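Long-range contacts in nicotinate-nucleotide--dimethylbenzimidazole phosphoribosyltransferase (PDB 1WX1), which probably catalyses the transfer of the phosphoribosyl group of nicotinate mononucleotide to 5,6-dimethylbenzimidazole, giving alpha-ribazole 5'-phosphate on the way to cobalamin: residues A54-V59 against I165-A170; A170-T175 against D250-T255; I236-Y241 against P266-H271. All coordinates share one frame; numbering follows the deposited sequence.

The three contacts illustrate how a Rossmann-like parallel sheet joins loops and helices distant in sequence. Interaction 1 closes first along the chain; interaction 2 starts at Ala170, which both share on helix 167-179, and its segments alternate with those of interaction 3. Centres of interactions 1 and 2 lie about 11 Å apart, those of 2 and 3 about 16 Å, and those of 1 and 3 about 25 Å. Helix 228-242 links them: Glu229 bonds His56, Leu230 touches Pro253, and later residues form one side of interaction 3. The set runs from the C-terminal ends of strands 47-54 and 157-163 to the start of strand 272-274, each contact having a side chain about 9 to 12 Å from that of Glu304, the predicted proton acceptor.

Interaction 1 (A54-V59 against I165-A170); sequences ADHGVV and IGNTTA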
ATOM      1  N   ALA A  54      -6.603 -25.774  -7.921  1.00 14.01           N
ATOM      2  CA  ALA A  54      -7.014 -26.828  -8.833  1.00 15.19           C
ATOM      3  C   ALA A  54      -6.025 -26.878  -9.987  1.00 15.89           C
ATOM      4  O   ALA A  54      -5.354 -25.888 -10.284  1.00 15.49           O
ATOM      5  CB  ALA A  54      -8.425 -26.560  -9.361  1.00 13.67           C
ATOM      6  N   ASP A  55      -5.936 -28.033 -10.634  1.00 16.50           N
ATOM      7  CA  ASP A  55      -5.036 -28.181 -11.760  1.00 16.35           C
ATOM      8  C   ASP A  55      -5.746 -27.990 -13.086  1.00 16.45           C
ATOM      9  O   ASP A  55      -6.976 -28.022 -13.151  1.00 16.83           O
ATOM     10  CB  ASP A  55      -4.319 -29.524 -11.685  1.00 15.59           C
ATOM     11  CG  ASP A  55      -3.118 -29.465 -10.761  1.00 17.52           C
ATOM     12  OD1 ASP A  55      -3.063 -30.231  -9.774  1.00 16.87           O
ATOM     13  OD2 ASP A  55      -2.229 -28.627 -11.025  1.00 16.32           O
ATOM     14  N   HIS A  56      -4.958 -27.782 -14.135  1.00 16.12           N
ATOM     15  CA  HIS A  56      -5.485 -27.511 -15.468  1.00 17.08           C
ATOM     16  C   HIS A  56      -4.928 -28.434 -16.550  1.00 16.81           C
ATOM     17  O   HIS A  56      -3.714 -28.598 -16.669  1.00 16.23           O
ATOM     18  CB  HIS A  56      -5.159 -26.060 -15.833  1.00 14.66           C
ATOM     19  CG  HIS A  56      -5.725 -25.059 -14.879  1.00 17.51           C
ATOM     20  ND1 HIS A  56      -6.853 -24.314 -15.158  1.00 18.70           N
ATOM     21  CD2 HIS A  56      -5.344 -24.698 -13.628  1.00 17.97           C
ATOM     22  CE1 HIS A  56      -7.141 -23.544 -14.127  1.00 20.19           C
ATOM     23  NE2 HIS A  56      -6.238 -23.759 -13.183  1.00 18.94           N
ATOM     24  N   GLY A  57      -5.818 -29.023 -17.344  1.00 16.02           N
ATOM     25  CA  GLY A  57      -5.377 -29.904 -18.410  1.00 17.18           C
ATOM     26  C   GLY A  57      -4.643 -29.144 -19.502  1.00 17.85           C
ATOM     27  O   GLY A  57      -3.872 -29.732 -20.262  1.00 19.19           O
ATOM     28  N   VAL A  58      -4.863 -27.834 -19.575  1.00 15.39           N
ATOM     29  CA  VAL A  58      -4.221 -27.016 -20.602  1.00 15.35           C
ATOM     30  C   VAL A  58      -2.695 -26.951 -20.462  1.00 15.63           C
ATOM     31  O   VAL A  58      -2.009 -26.463 -21.358  1.00 16.36           O
ATOM     32  CB  VAL A  58      -4.828 -25.578 -20.638  1.00 16.14           C
ATOM     33  CG1 VAL A  58      -4.307 -24.747 -19.485  1.00 16.40           C
ATOM     34  CG2 VAL A  58      -4.530 -24.915 -21.986  1.00 17.89           C
ATOM     35  N   VAL A  59      -2.157 -27.454 -19.353  1.00 15.63           N
ATOM     36  CA  VAL A  59      -0.709 -27.445 -19.182  1.00 17.37           C
ATOM     37  C   VAL A  59      -0.074 -28.290 -20.281  1.00 17.28           C
ATOM     38  O   VAL A  59       1.109 -28.149 -20.576  1.00 17.78           O
ATOM     39  CB  VAL A  59      -0.265 -28.025 -17.817  1.00 19.38           C
ATOM     40  CG1 VAL A  59      -0.735 -27.117 -16.685  1.00 20.97           C
ATOM     41  CG2 VAL A  59      -0.811 -29.437 -17.649  1.00 24.52           C
ATOM     42  N   ILE A 165      -1.243 -24.260 -11.628  1.00 17.54           N
ATOM     43  CA  ILE A 165      -0.320 -24.133 -12.749  1.00 16.40           C
ATOM     44  C   ILE A 165      -1.132 -24.115 -14.038  1.00 15.76           C
ATOM     45  O   ILE A 165      -1.971 -24.983 -14.264  1.00 15.27           O
ATOM     46  CB  ILE A 165       0.687 -25.310 -12.779  1.00 16.98           C
ATOM     47  CG1 ILE A 165       1.567 -25.274 -11.524  1.00 15.66           C
ATOM     48  CG2 ILE A 165       1.548 -25.232 -14.032  1.00 14.16           C
ATOM     49  CD1 ILE A 165       2.304 -23.963 -11.321  1.00 17.02           C
ATOM     50  N   GLY A 166      -0.889 -23.103 -14.865  1.00 17.75           N
ATOM     51  CA  GLY A 166      -1.607 -22.966 -16.118  1.00 18.71           C
ATOM     52  C   GLY A 166      -2.912 -22.200 -15.995  1.00 19.95           C
ATOM     53  O   GLY A 166      -3.631 -22.044 -16.981  1.00 20.89           O
ATOM     54  N   ASN A 167      -3.224 -21.685 -14.810  1.00 18.42           N
ATOM     55  CA  ASN A 167      -4.496 -20.990 -14.674  1.00 18.10           C
ATOM     56  C   ASN A 167      -4.586 -19.602 -15.318  1.00 18.17           C
ATOM     57  O   ASN A 167      -5.678 -19.058 -15.452  1.00 18.39           O
ATOM     58  CB  ASN A 167      -4.940 -20.957 -13.201  1.00 17.35           C
ATOM     59  CG  ASN A 167      -4.198 -19.937 -12.370  1.00 15.45           C
ATOM     60  OD1 ASN A 167      -3.272 -19.276 -12.832  1.00 16.45           O
ATOM     61  ND2 ASN A 167      -4.615 -19.803 -11.116  1.00 18.14           N
ATOM     62  N   THR A 168      -3.461 -19.030 -15.742  1.00 17.08           N
ATOM     63  CA  THR A 168      -3.535 -17.725 -16.390  1.00 19.46           C
ATOM     64  C   THR A 168      -4.110 -17.914 -17.797  1.00 17.80           C
ATOM     65  O   THR A 168      -4.679 -16.995 -18.375  1.00 17.64           O
ATOM     66  CB  THR A 168      -2.153 -17.029 -16.467  1.00 21.06           C
ATOM     67  OG1 THR A 168      -1.283 -17.769 -17.326  1.00 26.30           O
ATOM     68  CG2 THR A 168      -1.532 -16.939 -15.082  1.00 25.18           C
ATOM     69  N   THR A 169      -3.973 -19.118 -18.346  1.00 17.77           N
ATOM     70  CA  THR A 169      -4.524 -19.388 -19.662  1.00 15.87           C
ATOM     71  C   THR A 169      -6.031 -19.563 -19.507  1.00 16.89           C
ATOM     72  O   THR A 169      -6.809 -19.013 -20.286  1.00 17.15           O
ATOM     73  CB  THR A 169      -3.898 -20.653 -20.294  1.00 18.32           C
ATOM     74  OG1 THR A 169      -2.505 -20.421 -20.521  1.00 19.41           O
ATOM     75  CG2 THR A 169      -4.558 -20.972 -21.630  1.00 17.90           C
ATOM     76  N   ALA A 170      -6.443 -20.317 -18.490  1.00 14.67           N
ATOM     77  CA  ALA A 170      -7.865 -20.526 -18.229  1.00 14.94           C
ATOM     78  C   ALA A 170      -8.505 -19.179 -17.872  1.00 15.75           C
ATOM     79  O   ALA A 170      -9.639 -18.906 -18.261  1.00 15.74           O
ATOM     80  CB  ALA A 170      -8.060 -21.518 -17.075  1.00 14.13           C
TER
HETATM   81  O   HOH W   1      -2.193 -27.721 -13.539  1.00 17.29           O
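Val59 and Gly166 bring the two backbones nearest, their CA atoms 5.5 Å apart, where a loop and a helix start meet beyond the C-terminal ends of the adjacent parallel strands 47-54 and 157-163 of the Rossmann-like sheet. Gly166, N-cap of helix 167-179, has backbone angles (phi 88°) at which a CB would jam against the preceding carbonyl O, which alone calls for glycine, besides striking Val59 CG1. That methyl lies 3.5 Å from Ile165 O and packs on Ile165 CG2. His56 is the main wedge. With CG anti to its carbonyl carbon (chi1 -59°), its ring lies against the first turn, one face under Gly166 C and Asn167 CA. NE2 fits tightly, 3.1 Å from Asn167 CB, and ND1 is 3.6 Å from Ala170 CB. One carboxylate oxygen, Glu229 OE2, bonds both His56 NE2 and Asn167 ND2, the latter also held by Asp162; the Asn167 side chain is about 9 Å from that of Glu304, the predicted proton acceptor. Val58 lies along the flank, CG1 3.7 Å from Gly166 O and CG2 against Thr169 CG2. A water bridges the segments, donating to Asp55 OD2 and Ile165 O and accepting from His56 N at 2.8 Å.

Interaction 2 (A170-T175 against D250-T255); sequences AAAALT and DGFPVT
Ala171 and Pro253 set the spacing here, their CA atoms only 4.9 Å apart, a closeness that the small alanine side chain allows. The contact joins two helices of the Rossmann-like fold, 167-179 and 252-264, each following one of the neighbouring parallel strands 157-163 and 247-249, and Gly251 is the N-cap of the second. The tight part lies around Ala171 and Ala172. Ala171 CB points at the first turn of the partner helix, 3.6 Å from Pro253 CA, and also touches CB and CG of the proline ring. Phe252, its CG anti to the backbone N (chi1 -172°), reaches across to the other helix, where CE1 comes 3.8 Å from Ala171 CB and 3.6 Å from Ala172 N, and CZ rests near Ala172 CA. With an alanine in place of Phe252, the methyls of Ala171 and Ala172 would probably be left without their aromatic partner and a gap would be likely to open between the two helices.

The other side is looser, though equally buried from solvent. Thr175 OG1 meets Phe252 CE2 at no less than 4.1 Å, and this OG1 bonds Ala171 O in its own helix and Gln286 NE2. Gln286 gives a polar link between the segments, its NE2 bonding both Thr175 OG1 and Phe252 O. On the partner helix, Thr255 OG1 and N-H close the first turn on Gly251 O. Ala171 O is gripped in a similar way, by Thr175 N on one face of its plane and, on the opposite face, by Thr175 OG1 at 2.7 Å, tilted 33° from that plane.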
ATOM      1  N   ALA A 170      -6.443 -20.317 -18.490  1.00 14.67           N
ATOM      2  CA  ALA A 170      -7.865 -20.526 -18.229  1.00 14.94           C
ATOM      3  C   ALA A 170      -8.505 -19.179 -17.872  1.00 15.75           C
ATOM      4  O   ALA A 170      -9.639 -18.906 -18.261  1.00 15.74           O
ATOM      5  CB  ALA A 170      -8.060 -21.518 -17.075  1.00 14.13           C
ATOM      6  N   ALA A 171      -7.773 -18.348 -17.133  1.00 13.75           N
ATOM      7  CA  ALA A 171      -8.284 -17.035 -16.743  1.00 15.12           C
ATOM      8  C   ALA A 171      -8.453 -16.149 -17.981  1.00 15.96           C
ATOM      9  O   ALA A 171      -9.414 -15.386 -18.077  1.00 15.93           O
ATOM     10  CB  ALA A 171      -7.338 -16.375 -15.749  1.00 13.90           C
ATOM     11  N   ALA A 172      -7.516 -16.256 -18.922  1.00 14.71           N
ATOM     12  CA  ALA A 172      -7.579 -15.469 -20.149  1.00 16.81           C
ATOM     13  C   ALA A 172      -8.786 -15.889 -20.983  1.00 18.07           C
ATOM     14  O   ALA A 172      -9.492 -15.044 -21.541  1.00 18.82           O
ATOM     15  CB  ALA A 172      -6.295 -15.644 -20.955  1.00 17.10           C
ATOM     16  N   ALA A 173      -9.024 -17.196 -21.059  1.00 17.17           N
ATOM     17  CA  ALA A 173     -10.141 -17.721 -21.828  1.00 17.73           C
ATOM     18  C   ALA A 173     -11.468 -17.270 -21.230  1.00 19.10           C
ATOM     19  O   ALA A 173     -12.360 -16.794 -21.947  1.00 18.89           O
ATOM     20  CB  ALA A 173     -10.077 -19.246 -21.874  1.00 18.76           C
ATOM     21  N   LEU A 174     -11.593 -17.419 -19.915  1.00 17.07           N
ATOM     22  CA  LEU A 174     -12.811 -17.033 -19.220  1.00 16.54           C
ATOM     23  C   LEU A 174     -13.043 -15.530 -19.340  1.00 17.18           C
ATOM     24  O   LEU A 174     -14.171 -15.081 -19.553  1.00 18.61           O
ATOM     25  CB  LEU A 174     -12.728 -17.432 -17.745  1.00 17.53           C
ATOM     26  CG  LEU A 174     -13.939 -17.059 -16.882  1.00 19.45           C
ATOM     27  CD1 LEU A 174     -15.200 -17.683 -17.471  1.00 19.12           C
ATOM     28  CD2 LEU A 174     -13.723 -17.548 -15.454  1.00 16.40           C
ATOM     29  N   THR A 175     -11.975 -14.753 -19.212  1.00 17.67           N
ATOM     30  CA  THR A 175     -12.101 -13.304 -19.307  1.00 18.32           C
ATOM     31  C   THR A 175     -12.542 -12.903 -20.712  1.00 20.42           C
ATOM     32  O   THR A 175     -13.469 -12.108 -20.880  1.00 20.54           O
ATOM     33  CB  THR A 175     -10.775 -12.614 -18.963  1.00 17.31           C
ATOM     34  OG1 THR A 175     -10.430 -12.901 -17.601  1.00 17.87           O
ATOM     35  CG2 THR A 175     -10.892 -11.103 -19.147  1.00 18.80           C
ATOM     36  N   ASP A 250      -7.565  -9.826  -6.102  1.00 14.71           N
ATOM     37  CA  ASP A 250      -6.140 -10.077  -6.184  1.00 16.43           C
ATOM     38  C   ASP A 250      -5.732  -9.876  -7.646  1.00 17.06           C
ATOM     39  O   ASP A 250      -6.071  -8.855  -8.252  1.00 17.71           O
ATOM     40  CB  ASP A 250      -5.793 -11.500  -5.720  1.00 14.82           C
ATOM     41  CG  ASP A 250      -4.291 -11.737  -5.662  1.00 20.46           C
ATOM     42  OD1 ASP A 250      -3.579 -10.817  -5.214  1.00 22.05           O
ATOM     43  OD2 ASP A 250      -3.823 -12.832  -6.055  1.00 18.66           O
ATOM     44  N   GLY A 251      -5.044 -10.861  -8.217  1.00 16.17           N
ATOM     45  CA  GLY A 251      -4.576 -10.744  -9.588  1.00 16.26           C
ATOM     46  C   GLY A 251      -5.500 -11.165 -10.713  1.00 15.20           C
ATOM     47  O   GLY A 251      -6.714 -11.215 -10.555  1.00 16.07           O
ATOM     48  N   PHE A 252      -4.894 -11.492 -11.855  1.00 15.87           N
ATOM     49  CA  PHE A 252      -5.605 -11.876 -13.072  1.00 15.95           C
ATOM     50  C   PHE A 252      -6.573 -13.063 -12.932  1.00 16.21           C
ATOM     51  O   PHE A 252      -7.754 -12.943 -13.270  1.00 16.03           O
ATOM     52  CB  PHE A 252      -4.568 -12.128 -14.187  1.00 15.78           C
ATOM     53  CG  PHE A 252      -5.161 -12.344 -15.557  1.00 17.79           C
ATOM     54  CD1 PHE A 252      -4.844 -13.488 -16.291  1.00 17.19           C
ATOM     55  CD2 PHE A 252      -6.010 -11.402 -16.126  1.00 16.91           C
ATOM     56  CE1 PHE A 252      -5.359 -13.685 -17.575  1.00 17.99           C
ATOM     57  CE2 PHE A 252      -6.532 -11.589 -17.409  1.00 18.71           C
ATOM     58  CZ  PHE A 252      -6.207 -12.735 -18.135  1.00 17.88           C
ATOM     59  N   PRO A 253      -6.096 -14.219 -12.435  1.00 15.54           N
ATOM     60  CA  PRO A 253      -6.997 -15.369 -12.289  1.00 14.28           C
ATOM     61  C   PRO A 253      -8.107 -15.103 -11.269  1.00 13.53           C
ATOM     62  O   PRO A 253      -9.270 -15.434 -11.502  1.00 13.85           O
ATOM     63  CB  PRO A 253      -6.053 -16.494 -11.851  1.00 15.71           C
ATOM     64  CG  PRO A 253      -4.737 -16.097 -12.483  1.00 15.92           C
ATOM     65  CD  PRO A 253      -4.699 -14.616 -12.182  1.00 17.46           C
ATOM     66  N   VAL A 254      -7.753 -14.499 -10.138  1.00 12.07           N
ATOM     67  CA  VAL A 254      -8.759 -14.196  -9.119  1.00 13.32           C
ATOM     68  C   VAL A 254      -9.806 -13.228  -9.661  1.00 13.83           C
ATOM     69  O   VAL A 254     -11.002 -13.391  -9.431  1.00 14.60           O
ATOM     70  CB  VAL A 254      -8.109 -13.596  -7.843  1.00 14.48           C
ATOM     71  CG1 VAL A 254      -9.181 -12.963  -6.946  1.00 15.17           C
ATOM     72  CG2 VAL A 254      -7.377 -14.703  -7.076  1.00 12.90           C
ATOM     73  N   THR A 255      -9.353 -12.218 -10.391  1.00 13.46           N
ATOM     74  CA  THR A 255     -10.263 -11.235 -10.949  1.00 13.84           C
ATOM     75  C   THR A 255     -11.131 -11.858 -12.036  1.00 14.99           C
ATOM     76  O   THR A 255     -12.249 -11.417 -12.259  1.00 15.42           O
ATOM     77  CB  THR A 255      -9.480 -10.017 -11.478  1.00 13.93           C
ATOM     78  OG1 THR A 255      -8.713  -9.469 -10.399  1.00 13.66           O
ATOM     79  CG2 THR A 255     -10.431  -8.931 -11.991  1.00 13.59           C
TER

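Interaction 3 (I236-Y241 against P266-H271); sequences IYLEGY and PGLRDH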
ATOM      1  N   ILE A 236     -16.715 -17.817  -3.792  1.00 12.85           N
ATOM      2  CA  ILE A 236     -16.191 -17.130  -2.619  1.00 12.90           C
ATOM      3  C   ILE A 236     -16.730 -15.700  -2.586  1.00 14.77           C
ATOM      4  O   ILE A 236     -17.209 -15.236  -1.547  1.00 13.63           O
ATOM      5  CB  ILE A 236     -14.642 -17.107  -2.647  1.00 13.24           C
ATOM      6  CG1 ILE A 236     -14.115 -18.529  -2.428  1.00 12.12           C
ATOM      7  CG2 ILE A 236     -14.093 -16.133  -1.587  1.00 11.48           C
ATOM      8  CD1 ILE A 236     -12.639 -18.703  -2.774  1.00 13.63           C
ATOM      9  N   TYR A 237     -16.672 -15.011  -3.725  1.00 13.58           N
ATOM     10  CA  TYR A 237     -17.153 -13.633  -3.786  1.00 14.28           C
ATOM     11  C   TYR A 237     -18.675 -13.515  -3.677  1.00 14.37           C
ATOM     12  O   TYR A 237     -19.180 -12.579  -3.058  1.00 16.24           O
ATOM     13  CB  TYR A 237     -16.644 -12.947  -5.063  1.00 13.72           C
ATOM     14  CG  TYR A 237     -15.168 -12.574  -5.002  1.00 14.54           C
ATOM     15  CD1 TYR A 237     -14.276 -13.015  -5.979  1.00 14.12           C
ATOM     16  CD2 TYR A 237     -14.669 -11.789  -3.963  1.00 15.57           C
ATOM     17  CE1 TYR A 237     -12.924 -12.687  -5.922  1.00 13.66           C
ATOM     18  CE2 TYR A 237     -13.312 -11.453  -3.897  1.00 15.32           C
ATOM     19  CZ  TYR A 237     -12.448 -11.909  -4.882  1.00 13.52           C
ATOM     20  OH  TYR A 237     -11.105 -11.615  -4.808  1.00 14.18           O
ATOM     21  N   LEU A 238     -19.406 -14.457  -4.263  1.00 15.00           N
ATOM     22  CA  LEU A 238     -20.865 -14.429  -4.184  1.00 16.34           C
ATOM     23  C   LEU A 238     -21.313 -14.548  -2.729  1.00 17.67           C
ATOM     24  O   LEU A 238     -22.255 -13.877  -2.296  1.00 16.23           O
ATOM     25  CB  LEU A 238     -21.470 -15.574  -5.005  1.00 17.26           C
ATOM     26  CG  LEU A 238     -21.409 -15.436  -6.530  1.00 17.95           C
ATOM     27  CD1 LEU A 238     -21.923 -16.711  -7.183  1.00 17.58           C
ATOM     28  CD2 LEU A 238     -22.237 -14.225  -6.965  1.00 18.82           C
ATOM     29  N   GLU A 239     -20.627 -15.402  -1.976  1.00 16.55           N
ATOM     30  CA  GLU A 239     -20.950 -15.619  -0.569  1.00 15.88           C
ATOM     31  C   GLU A 239     -20.585 -14.385   0.257  1.00 17.54           C
ATOM     32  O   GLU A 239     -21.342 -13.975   1.149  1.00 17.44           O
ATOM     33  CB  GLU A 239     -20.189 -16.841  -0.040  1.00 16.31           C
ATOM     34  CG  GLU A 239     -20.563 -17.261   1.386  1.00 18.69           C
ATOM     35  CD  GLU A 239     -21.983 -17.802   1.496  1.00 21.62           C
ATOM     36  OE1 GLU A 239     -22.520 -18.293   0.482  1.00 23.69           O
ATOM     37  OE2 GLU A 239     -22.558 -17.754   2.606  1.00 23.91           O
ATOM     38  N   GLY A 240     -19.420 -13.806  -0.030  1.00 16.66           N
ATOM     39  CA  GLY A 240     -18.996 -12.615   0.688  1.00 17.11           C
ATOM     40  C   GLY A 240     -19.949 -11.469   0.384  1.00 18.06           C
ATOM     41  O   GLY A 240     -20.300 -10.683   1.264  1.00 18.53           O
ATOM     42  N   TYR A 241     -20.363 -11.380  -0.876  1.00 17.28           N
ATOM     43  CA  TYR A 241     -21.292 -10.345  -1.326  1.00 20.03           C
ATOM     44  C   TYR A 241     -22.599 -10.417  -0.534  1.00 22.23           C
ATOM     45  O   TYR A 241     -23.083  -9.413  -0.001  1.00 22.18           O
ATOM     46  CB  TYR A 241     -21.573 -10.534  -2.820  1.00 20.18           C
ATOM     47  CG  TYR A 241     -22.723  -9.717  -3.370  1.00 21.87           C
ATOM     48  CD1 TYR A 241     -22.763  -8.332  -3.214  1.00 23.83           C
ATOM     49  CD2 TYR A 241     -23.754 -10.330  -4.080  1.00 23.63           C
ATOM     50  CE1 TYR A 241     -23.808  -7.577  -3.753  1.00 26.80           C
ATOM     51  CE2 TYR A 241     -24.801  -9.586  -4.624  1.00 27.46           C
ATOM     52  CZ  TYR A 241     -24.820  -8.212  -4.458  1.00 27.81           C
ATOM     53  OH  TYR A 241     -25.847  -7.478  -5.006  1.00 32.34           O
ATOM     54  N   PRO A 266     -25.026  -8.867 -10.789  1.00 23.43           N
ATOM     55  CA  PRO A 266     -24.692  -7.489 -11.170  1.00 24.43           C
ATOM     56  C   PRO A 266     -24.319  -6.541 -10.026  1.00 22.73           C
ATOM     57  O   PRO A 266     -23.380  -5.751 -10.150  1.00 23.84           O
ATOM     58  CB  PRO A 266     -25.947  -7.029 -11.910  1.00 25.69           C
ATOM     59  CG  PRO A 266     -26.426  -8.286 -12.546  1.00 28.34           C
ATOM     60  CD  PRO A 266     -26.286  -9.288 -11.424  1.00 23.44           C
ATOM     61  N   GLY A 267     -25.050  -6.617  -8.920  1.00 22.06           N
ATOM     62  CA  GLY A 267     -24.777  -5.733  -7.797  1.00 22.70           C
ATOM     63  C   GLY A 267     -23.505  -6.010  -7.007  1.00 22.65           C
ATOM     64  O   GLY A 267     -23.086  -5.191  -6.184  1.00 20.11           O
ATOM     65  N   LEU A 268     -22.877  -7.150  -7.265  1.00 21.66           N
ATOM     66  CA  LEU A 268     -21.668  -7.538  -6.551  1.00 21.18           C
ATOM     67  C   LEU A 268     -20.508  -6.574  -6.770  1.00 21.47           C
ATOM     68  O   LEU A 268     -19.631  -6.432  -5.914  1.00 20.42           O
ATOM     69  CB  LEU A 268     -21.270  -8.955  -6.973  1.00 23.55           C
ATOM     70  CG  LEU A 268     -20.030  -9.577  -6.330  1.00 24.12           C
ATOM     71  CD1 LEU A 268     -20.282 -11.067  -6.119  1.00 24.09           C
ATOM     72  CD2 LEU A 268     -18.812  -9.335  -7.219  1.00 21.22           C
ATOM     73  N   ARG A 269     -20.521  -5.898  -7.913  1.00 21.29           N
ATOM     74  CA  ARG A 269     -19.469  -4.962  -8.262  1.00 21.66           C
ATOM     75  C   ARG A 269     -19.289  -3.853  -7.225  1.00 20.81           C
ATOM     76  O   ARG A 269     -18.177  -3.389  -7.005  1.00 17.61           O
ATOM     77  CB  ARG A 269     -19.767  -4.335  -9.617  1.00 27.32           C
ATOM     78  CG  ARG A 269     -18.650  -3.457 -10.161  1.00 33.40           C
ATOM     79  CD  ARG A 269     -19.148  -2.753 -11.418  1.00 39.69           C
ATOM     80  NE  ARG A 269     -19.729  -1.447 -11.121  1.00 45.55           N
ATOM     81  CZ  ARG A 269     -19.065  -0.466 -10.504  1.00 48.74           C
ATOM     82  NH1 ARG A 269     -17.799  -0.645 -10.119  1.00 50.51           N
ATOM     83  NH2 ARG A 269     -19.667   0.689 -10.253  1.00 49.76           N
ATOM     84  N   ASP A 270     -20.382  -3.430  -6.589  1.00 21.02           N
ATOM     85  CA  ASP A 270     -20.330  -2.366  -5.580  1.00 22.19           C
ATOM     86  C   ASP A 270     -19.583  -2.765  -4.310  1.00 21.17           C
ATOM     87  O   ASP A 270     -19.208  -1.906  -3.512  1.00 20.17           O
ATOM     88  CB  ASP A 270     -21.746  -1.918  -5.202  1.00 26.26           C
ATOM     89  CG  ASP A 270     -22.512  -1.376  -6.382  1.00 30.63           C
ATOM     90  OD1 ASP A 270     -21.934  -0.567  -7.139  1.00 34.09           O
ATOM     91  OD2 ASP A 270     -23.689  -1.759  -6.549  1.00 36.13           O
ATOM     92  N   HIS A 271     -19.360  -4.062  -4.129  1.00 19.01           N
ATOM     93  CA  HIS A 271     -18.656  -4.557  -2.948  1.00 20.78           C
ATOM     94  C   HIS A 271     -17.182  -4.846  -3.210  1.00 20.45           C
ATOM     95  O   HIS A 271     -16.442  -5.191  -2.284  1.00 18.38           O
ATOM     96  CB  HIS A 271     -19.309  -5.844  -2.439  1.00 22.80           C
ATOM     97  CG  HIS A 271     -20.603  -5.629  -1.725  1.00 26.21           C
ATOM     98  ND1 HIS A 271     -20.793  -5.988  -0.406  1.00 27.79           N
ATOM     99  CD2 HIS A 271     -21.782  -5.107  -2.144  1.00 26.86           C
ATOM    100  CE1 HIS A 271     -22.030  -5.699  -0.046  1.00 29.85           C
ATOM    101  NE2 HIS A 271     -22.652  -5.163  -1.084  1.00 28.34           N
TER
HETATM  102  O   HOH W   2     -27.254  -8.733  -7.917  1.00 30.12           O
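Tyr241 lays its ring across a shallow saddle formed by Gly267, Leu268 and His271. Leu268 is the bump beneath one face: its CA lies 3.7 Å from the ring centroid and 18° off the normal, a CH-pi contact. His271 stands at the edge, where the ring of Tyr241 turns its CD1 side into the imidazole face to make a T-shaped pair, planes at 90° and centroids 5.0 Å apart. The phenol end passes over Gly267, with OH 3.4 Å from Gly267 C. A side chain at that glycine would collide with the hydroxyl, so the bare backbone is the hollow that receives it. Helix 228-242 is here packed against the 3-10 turn that closes a beta-alpha-beta crossover, running from strand 247-249 through helix 252-264 to edge strand 272-274 of the parallel sheet. His271, at the entrance to that last strand, is steadied by a bond from ND1 to Leu245 O. Leu268 supplies the second knob. Having CG anti to its backbone N (chi1 -179°), it sends CD1 into a notch on the helix, 3.6 Å from both Tyr241 CB and Tyr237 O, with Tyr237 CB alongside. Leu238 CD2 closes the notch from another side, meeting Leu268 CD1 at 3.8 Å, the two side chains roughly at right angles. At the outer end, a water accepts from Gly267 N and makes a weak, long bond with Tyr241 OH.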